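Local atomic coordinates of xyloglucan-specific endo-beta-1,4-glucanase GH12 (Aspergillus niveus, PDB entry 4NPR), a protein that probably hydrolyses internal beta-1,4-glucosidic linkages of xyloglucan with retention of the beta-configuration, releasing xyloglucan oligosaccharides. Residues Cys28-Ser33 with Trp46-Ala51; Gly133-Glu138 with Leu216-Ala221; Tyr39-Asn44 with Ile68-Lys73. All coordinates share one frame; numbering follows the deposited sequence.

Contact 1: Cys28-Ser33 with Trp46-Ala51; sequences CDQWGS and WGQAQA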
# COMPACT_ATOMS: atom_id res chain seq x y z
N CYS A 28 -18.59 3.20 6.13
CA CYS A 28 -18.30 4.53 5.51
C CYS A 28 -17.63 5.57 6.40
O CYS A 28 -17.18 6.60 5.92
CB CYS A 28 -19.61 5.17 5.04
SG CYS A 28 -20.45 4.09 3.87
N ASP A 29 -17.60 5.30 7.70
CA ASP A 29 -17.04 6.25 8.65
C ASP A 29 -15.51 6.29 8.55
O ASP A 29 -14.84 5.31 8.16
CB ASP A 29 -17.49 5.94 10.09
CG ASP A 29 -17.14 4.52 10.52
OD1 ASP A 29 -17.20 3.60 9.64
OD2 ASP A 29 -16.84 4.32 11.73
N GLN A 30 -14.99 7.46 8.92
CA GLN A 30 -13.59 7.76 8.76
C GLN A 30 -12.66 6.64 9.25
O GLN A 30 -11.71 6.27 8.57
CB GLN A 30 -13.29 9.05 9.48
CG GLN A 30 -11.99 9.68 9.04
CD GLN A 30 -11.77 11.06 9.64
OE1 GLN A 30 -12.46 11.45 10.58
NE2 GLN A 30 -10.84 11.81 9.07
N TRP A 31 -12.95 6.08 10.41
CA TRP A 31 -12.10 5.03 11.00
C TRP A 31 -12.75 3.67 11.02
O TRP A 31 -12.42 2.87 11.84
CB TRP A 31 -11.72 5.44 12.42
CG TRP A 31 -11.25 6.88 12.45
CD1 TRP A 31 -11.83 7.95 13.12
CD2 TRP A 31 -10.12 7.41 11.73
NE1 TRP A 31 -11.10 9.09 12.86
CE2 TRP A 31 -10.05 8.79 12.03
CE3 TRP A 31 -9.16 6.85 10.89
CZ2 TRP A 31 -9.06 9.60 11.48
CZ3 TRP A 31 -8.16 7.69 10.36
CH2 TRP A 31 -8.12 9.03 10.67
N GLY A 32 -13.67 3.38 10.11
CA GLY A 32 -14.28 2.07 10.04
C GLY A 32 -13.23 1.01 9.80
O GLY A 32 -12.28 1.23 9.03
N SER A 33 -13.41 -0.15 10.46
CA SER A 33 -12.62 -1.37 10.22
C SER A 33 -13.30 -2.68 10.68
O SER A 33 -14.30 -2.67 11.38
CB SER A 33 -11.24 -1.27 10.87
OG SER A 33 -11.28 -1.39 12.27
N TRP A 46 -7.91 9.15 6.58
CA TRP A 46 -7.08 10.10 7.32
C TRP A 46 -6.99 11.49 6.67
O TRP A 46 -6.78 12.48 7.35
CB TRP A 46 -5.70 9.50 7.55
CG TRP A 46 -4.86 9.33 6.34
CD1 TRP A 46 -4.72 8.19 5.61
CD2 TRP A 46 -4.02 10.32 5.71
NE1 TRP A 46 -3.84 8.40 4.56
CE2 TRP A 46 -3.40 9.70 4.60
CE3 TRP A 46 -3.73 11.65 5.98
CZ2 TRP A 46 -2.51 10.36 3.78
CZ3 TRP A 46 -2.83 12.31 5.16
CH2 TRP A 46 -2.23 11.66 4.07
N GLY A 47 -7.20 11.57 5.35
CA GLY A 47 -6.95 12.77 4.64
C GLY A 47 -8.18 13.46 4.17
O GLY A 47 -8.05 14.34 3.31
N GLN A 48 -9.36 13.06 4.68
CA GLN A 48 -10.67 13.72 4.41
C GLN A 48 -10.61 15.21 4.43
O GLN A 48 -11.28 15.85 3.64
CB GLN A 48 -11.66 13.49 5.54
CG GLN A 48 -12.37 12.17 5.60
CD GLN A 48 -13.66 12.25 6.38
OE1 GLN A 48 -13.71 12.81 7.47
NE2 GLN A 48 -14.73 11.65 5.82
N ALA A 49 -9.95 15.77 5.45
CA ALA A 49 -10.06 17.18 5.71
C ALA A 49 -9.40 18.00 4.61
O ALA A 49 -9.69 19.17 4.47
CB ALA A 49 -9.49 17.54 7.07
N GLN A 50 -8.55 17.39 3.80
CA GLN A 50 -7.92 18.11 2.67
C GLN A 50 -8.77 18.12 1.41
O GLN A 50 -8.31 18.58 0.37
CB GLN A 50 -6.52 17.55 2.38
CG GLN A 50 -5.46 18.06 3.33
CD GLN A 50 -5.56 17.40 4.71
OE1 GLN A 50 -5.57 16.17 4.83
NE2 GLN A 50 -5.65 18.22 5.73
N ALA A 51 -9.99 17.62 1.52
CA ALA A 51 -10.91 17.58 0.38
C ALA A 51 -11.96 18.64 0.61
O ALA A 51 -12.37 18.89 1.76
CB ALA A 51 -11.58 16.20 0.25

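Contact 2: Gly133-Glu138 with Leu216-Ala221; sequences GDHNYE and LVDVQA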
# COMPACT_ATOMS: atom_id res chain seq x y z
N GLY A 133 8.38 -0.18 18.38
CA GLY A 133 8.81 1.18 18.08
C GLY A 133 8.09 1.89 16.93
O GLY A 133 7.36 1.27 16.12
N ASP A 134 8.32 3.21 16.89
CA ASP A 134 7.85 4.07 15.83
C ASP A 134 8.41 3.62 14.47
O ASP A 134 9.47 2.98 14.40
CB ASP A 134 8.31 5.52 16.08
CG ASP A 134 7.72 6.14 17.37
OD1 ASP A 134 6.54 5.88 17.75
OD2 ASP A 134 8.45 6.93 18.00
N HIS A 135 7.71 3.99 13.39
CA HIS A 135 8.18 3.71 12.04
C HIS A 135 9.29 4.67 11.63
O HIS A 135 9.08 5.87 11.56
CB HIS A 135 7.05 3.77 11.02
CG HIS A 135 5.89 2.89 11.35
ND1 HIS A 135 4.60 3.18 10.94
CD2 HIS A 135 5.81 1.75 12.08
CE1 HIS A 135 3.78 2.25 11.40
NE2 HIS A 135 4.49 1.37 12.10
N ASN A 136 10.45 4.14 11.34
CA ASN A 136 11.53 4.96 10.80
C ASN A 136 11.68 4.83 9.27
O ASN A 136 12.15 5.74 8.61
CB ASN A 136 12.86 4.67 11.53
CG ASN A 136 13.46 3.31 11.19
OD1 ASN A 136 14.69 3.16 11.05
ND2 ASN A 136 12.62 2.30 11.07
N TYR A 137 11.24 3.69 8.71
CA TYR A 137 11.20 3.49 7.29
C TYR A 137 9.85 3.12 6.75
O TYR A 137 9.03 2.48 7.39
CB TYR A 137 12.18 2.41 6.87
CG TYR A 137 13.59 2.85 6.91
CD1 TYR A 137 14.11 3.61 5.87
CD2 TYR A 137 14.40 2.54 7.98
CE1 TYR A 137 15.44 4.03 5.90
CE2 TYR A 137 15.73 2.94 8.02
CZ TYR A 137 16.25 3.69 6.98
OH TYR A 137 17.56 4.11 7.03
N GLU A 138 9.64 3.52 5.52
CA GLU A 138 8.48 3.08 4.83
C GLU A 138 8.89 2.67 3.44
O GLU A 138 9.62 3.40 2.77
CB GLU A 138 7.42 4.19 4.78
CG GLU A 138 6.13 3.77 4.06
CD GLU A 138 5.12 4.89 3.92
OE1 GLU A 138 5.38 6.06 4.32
OE2 GLU A 138 4.03 4.62 3.39
N LEU A 216 10.55 -5.72 10.39
CA LEU A 216 9.31 -5.54 9.59
C LEU A 216 8.15 -5.51 10.54
O LEU A 216 7.95 -6.48 11.21
CB LEU A 216 9.13 -6.70 8.59
CG LEU A 216 7.91 -6.78 7.65
CD1 LEU A 216 7.59 -5.46 6.96
CD2 LEU A 216 8.17 -7.85 6.59
N VAL A 217 7.39 -4.41 10.65
CA VAL A 217 6.27 -4.33 11.62
C VAL A 217 4.83 -4.12 11.11
O VAL A 217 3.87 -4.23 11.91
CB VAL A 217 6.51 -3.29 12.75
CG1 VAL A 217 7.88 -3.48 13.36
CG2 VAL A 217 6.32 -1.85 12.26
N ASP A 218 4.67 -3.79 9.83
CA ASP A 218 3.34 -3.61 9.22
C ASP A 218 3.48 -3.97 7.72
O ASP A 218 4.43 -3.55 7.08
CB ASP A 218 2.82 -2.15 9.40
CG ASP A 218 1.99 -1.94 10.72
OD1 ASP A 218 0.80 -2.37 10.80
OD2 ASP A 218 2.53 -1.29 11.68
N VAL A 219 2.55 -4.78 7.19
CA VAL A 219 2.42 -5.04 5.75
C VAL A 219 0.97 -4.85 5.30
O VAL A 219 0.09 -5.67 5.55
CB VAL A 219 2.87 -6.45 5.39
CG1 VAL A 219 2.79 -6.69 3.89
CG2 VAL A 219 4.28 -6.67 5.88
N GLN A 220 0.75 -3.76 4.57
CA GLN A 220 -0.58 -3.28 4.24
C GLN A 220 -0.71 -3.12 2.72
O GLN A 220 0.22 -2.67 2.09
CB GLN A 220 -0.76 -1.92 4.86
CG GLN A 220 -0.50 -1.90 6.35
CD GLN A 220 -0.85 -0.55 6.93
OE1 GLN A 220 -0.09 0.40 6.82
NE2 GLN A 220 -2.03 -0.46 7.50
N ALA A 221 -1.84 -3.50 2.15
CA ALA A 221 -2.06 -3.32 0.70
C ALA A 221 -3.46 -2.69 0.43
O ALA A 221 -4.48 -3.17 0.95
CB ALA A 221 -1.89 -4.64 -0.05

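Contact 3: Tyr39-Asn44 with Ile68-Lys73; sequences YILYNN and IVWNTK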
# COMPACT_ATOMS: atom_id res chain seq x y z
N TYR A 39 -6.24 -10.50 8.90
CA TYR A 39 -6.26 -9.15 8.35
C TYR A 39 -7.18 -8.26 9.20
O TYR A 39 -8.01 -8.75 9.94
CB TYR A 39 -6.71 -9.17 6.87
CG TYR A 39 -5.86 -10.06 5.97
CD1 TYR A 39 -4.64 -9.60 5.45
CD2 TYR A 39 -6.25 -11.39 5.63
CE1 TYR A 39 -3.84 -10.38 4.63
CE2 TYR A 39 -5.44 -12.18 4.79
CZ TYR A 39 -4.24 -11.67 4.30
OH TYR A 39 -3.41 -12.40 3.48
N ILE A 40 -6.91 -6.96 9.18
CA ILE A 40 -7.86 -5.95 9.58
C ILE A 40 -7.97 -5.08 8.34
O ILE A 40 -6.94 -4.67 7.75
CB ILE A 40 -7.38 -5.12 10.77
CG1 ILE A 40 -7.29 -5.99 12.04
CG2 ILE A 40 -8.34 -3.98 11.08
CD1 ILE A 40 -6.44 -5.37 13.14
N LEU A 41 -9.19 -4.86 7.90
CA LEU A 41 -9.45 -4.09 6.71
C LEU A 41 -9.93 -2.74 7.18
O LEU A 41 -10.84 -2.68 7.99
CB LEU A 41 -10.50 -4.79 5.86
CG LEU A 41 -10.98 -4.12 4.58
CD1 LEU A 41 -9.91 -4.17 3.50
CD2 LEU A 41 -12.20 -4.84 4.04
N TYR A 42 -9.36 -1.68 6.64
CA TYR A 42 -9.56 -0.31 7.14
C TYR A 42 -10.09 0.57 6.05
O TYR A 42 -9.66 0.45 4.93
CB TYR A 42 -8.22 0.31 7.55
CG TYR A 42 -7.53 -0.27 8.75
CD1 TYR A 42 -7.83 0.19 10.04
CD2 TYR A 42 -6.54 -1.27 8.60
CE1 TYR A 42 -7.17 -0.31 11.16
CE2 TYR A 42 -5.87 -1.78 9.73
CZ TYR A 42 -6.19 -1.29 10.99
OH TYR A 42 -5.58 -1.76 12.12
N ASN A 43 -10.97 1.48 6.41
CA ASN A 43 -11.43 2.55 5.53
C ASN A 43 -10.39 3.70 5.60
O ASN A 43 -9.90 4.18 4.56
CB ASN A 43 -12.84 3.01 6.00
CG ASN A 43 -13.65 3.68 4.92
OD1 ASN A 43 -13.56 3.38 3.75
ND2 ASN A 43 -14.50 4.57 5.34
N ASN A 44 -10.03 4.13 6.82
CA ASN A 44 -8.84 4.97 7.04
C ASN A 44 -8.86 6.24 6.16
O ASN A 44 -8.00 6.44 5.31
CB ASN A 44 -7.59 4.11 6.83
CG ASN A 44 -6.28 4.85 7.10
OD1 ASN A 44 -6.20 5.74 7.90
ND2 ASN A 44 -5.23 4.43 6.42
N ILE A 68 -8.18 -12.67 0.96
CA ILE A 68 -9.28 -11.74 1.26
C ILE A 68 -9.77 -11.11 -0.04
O ILE A 68 -8.97 -10.89 -0.96
CB ILE A 68 -8.90 -10.68 2.31
CG1 ILE A 68 -10.09 -9.76 2.63
CG2 ILE A 68 -7.72 -9.82 1.87
CD1 ILE A 68 -9.94 -8.99 3.94
N VAL A 69 -11.10 -10.92 -0.14
CA VAL A 69 -11.78 -10.31 -1.28
C VAL A 69 -12.54 -9.10 -0.72
O VAL A 69 -13.31 -9.23 0.24
CB VAL A 69 -12.77 -11.34 -1.94
CG1 VAL A 69 -13.53 -10.77 -3.15
CG2 VAL A 69 -12.01 -12.64 -2.31
N TRP A 70 -12.28 -7.92 -1.26
CA TRP A 70 -12.91 -6.71 -0.75
C TRP A 70 -12.94 -5.64 -1.81
O TRP A 70 -12.39 -5.84 -2.91
CB TRP A 70 -12.17 -6.16 0.47
CG TRP A 70 -10.71 -5.74 0.26
CD1 TRP A 70 -9.61 -6.56 0.21
CD2 TRP A 70 -10.20 -4.39 0.16
NE1 TRP A 70 -8.45 -5.80 0.07
CE2 TRP A 70 -8.79 -4.47 0.04
CE3 TRP A 70 -10.79 -3.13 0.16
CZ2 TRP A 70 -7.99 -3.34 -0.08
CZ3 TRP A 70 -10.00 -2.02 0.04
CH2 TRP A 70 -8.62 -2.12 -0.08
N ASN A 71 -13.57 -4.51 -1.46
CA ASN A 71 -13.53 -3.32 -2.29
C ASN A 71 -13.76 -2.03 -1.54
O ASN A 71 -14.18 -2.00 -0.37
CB ASN A 71 -14.55 -3.42 -3.42
CG ASN A 71 -15.98 -3.19 -2.95
OD1 ASN A 71 -16.31 -2.14 -2.36
ND2 ASN A 71 -16.85 -4.17 -3.23
N THR A 72 -13.50 -0.94 -2.25
CA THR A 72 -13.86 0.34 -1.75
C THR A 72 -14.37 1.24 -2.89
O THR A 72 -13.94 1.11 -4.04
CB THR A 72 -12.66 0.95 -1.01
OG1 THR A 72 -13.08 2.15 -0.36
CG2 THR A 72 -11.54 1.27 -1.94
N LYS A 73 -15.24 2.18 -2.54
CA LYS A 73 -15.90 3.05 -3.48
C LYS A 73 -15.79 4.44 -2.98
O LYS A 73 -15.94 4.67 -1.79
CB LYS A 73 -17.36 2.67 -3.55
CG LYS A 73 -17.53 1.25 -4.05
CD LYS A 73 -18.96 0.76 -4.14
CE LYS A 73 -18.96 -0.54 -4.94
NZ LYS A 73 -19.87 -1.55 -4.34

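Contact 1: Cys28-Ser33 with Trp46-Ala51
Gln30 and Trp31 reach across to Gln48 and Trp46, joining two surface loops of a beta-jelly roll. The first pair occupies the two central positions of a type I beta turn running from Asp29 to Gly32, closed by Gly32 N to Asp29 O at 3.0 Å. Gln48 lies in a short 3-10 segment, with Ala51 N bonded to Gln48 O at 3.0 Å. The turn links strands 25-27 and 33-36, whereas the second loop leads from strand 39-42 to strand 53-64.

The polar side chains meet as amides without bonding. Gln48 OE1 lies 3.4 Å from Gln30 CD and equally far from Gln30 NE2, but the angle at the donor is poor and the amide planes stand 40° apart. The firm partner of Gln30 NE2 is Leu45 O, just ahead of Trp46, and a backbone bond between Gln30 and Leu45 ties the same place. The two glutamines therefore lie in van der Waals contact, while the hydrogen bonds of this place join Gln30 to Leu45.

The apolar part is set by the indole of Trp31. Its CH2 comes to 3.7 Å from Trp46 CA and 4.0 Å from Trp46 CB, an oblique approach that uses the root of Trp46 and not its ring. The Trp46 indole instead leads off to Val83 and Phe86.

Gln30 also packs on the residue that follows it: with its CG anti to the backbone N (chi1 -162°), the methylene carbon Gln30 CG sits 3.7 Å above the Trp31 ring plane, over the ring's centre.

Contact 2: Gly133-Glu138 with Leu216-Ala221
His135 NE2 donates to Asp218 OD2 over 3.3 Å, the one hydrogen bond between Gly133-Glu138 and Leu216-Ala221. Its length and its N-H...O angle of 129° mark it as weak. The imidazole and carboxylate planes are turned 78° apart and the side chains cross at about a right angle, so the two groups do not lie flat against each other. Asp218 OD2 approaches the ring obliquely and is 3.8 Å from His135 CE1, nearer to it than to CD2.

A methyl group makes the other part of the contact. Val217 CG2 packs 3.6 Å from His135 CD2 and 3.7 Å from His135 NE2, approaching the ring obliquely. It is aimed there by a chi1 of -49°, which sets CG1 anti to the carbonyl carbon and CG2 between the backbone N and that carbon. NE2 is thus approached by a carboxylate oxygen and by a methyl from consecutive residues of one strand.

The backbones remain well separated, with CA atoms no closer than 8.3 Å (His135 to Val217), because strand 117-128 runs between strands 137-146 and 215-226. Phe126 of that middle strand stacks on the His135 ring and also touches Asp218, so the histidine bridges over it.

Asn136 and Tyr137 both face Leu127, a classic beta bulge. A side chain reaching over one strand to the next but one, beside such a bulge, makes this a cross-strand contact among interior strands of the larger sheet of the jelly roll, in GH12 enzymes the sheet that forms the substrate cleft.

Contact 3: Tyr39-Asn44 with Ile68-Lys73
Tyr39-Asn43 and Ile68-Thr72 run in nearly the same direction, 3° apart, with paired CA atoms (Tyr39 and Ile68, Leu41 and Trp70, Asn43 and Thr72) 8.0 to 8.6 Å from one another. The strands belong to different sheets (39-42 in the larger, 67-77 in the smaller), and this spacing fits side chains meeting between them: Tyr39 and Leu41 from one, Ile68, Trp70 and Thr72 from the other.

Leu41 and Trp70 form the centre. Leu41 CD1 lies over the indole face, 3.6 Å from the five-membered ring centroid. It stands 21° off the normal, a CH-pi contact. Leu41 CD2 meets Trp70 CB at 3.8 Å, so CD1 covers the ring while CD2 rests against CB. A chi1 of 62° sets the Trp70 CG between its backbone N and carbonyl carbon, turning that face to the leucine.

At the N-terminal end of both segments, Ile68 CG2 lies over one face of the Tyr39 ring, while Tyr39 OH is hydrogen-bonded to Asn66 O and Val240 N. At the other end, Asn43 OD1 and Thr72 OG1 stay 4.3 Å apart, yet both hydrogen-bond to Thr58 OG1 of strand 53-64.

Aliphatic-on-aromatic packing thus joins the sheets, and the polar ends find their partners outside both segments.

How the contacts relate
Contact 3 is the core of the three: all its touching residues are buried, and it joins the two sheets of the jelly roll through apolar packing. Contacts 1 and 2 are surface contacts, the one between loops with amide and indole groups in van der Waals touch, the other within a single sheet and carrying a weak hydrogen bond. Contacts 1 and 3 interlock: their segments alternate along the chain, and Asn43 donates from N to Gly32 O and from ND2 to Asp29 O, both probable hydrogen bonds. Contacts 2 and 3 share the larger sheet through strands 215-226 and 39-42, and meet where Ala221 O packs on Trp70 CZ2. Contacts 1 and 2 do not touch.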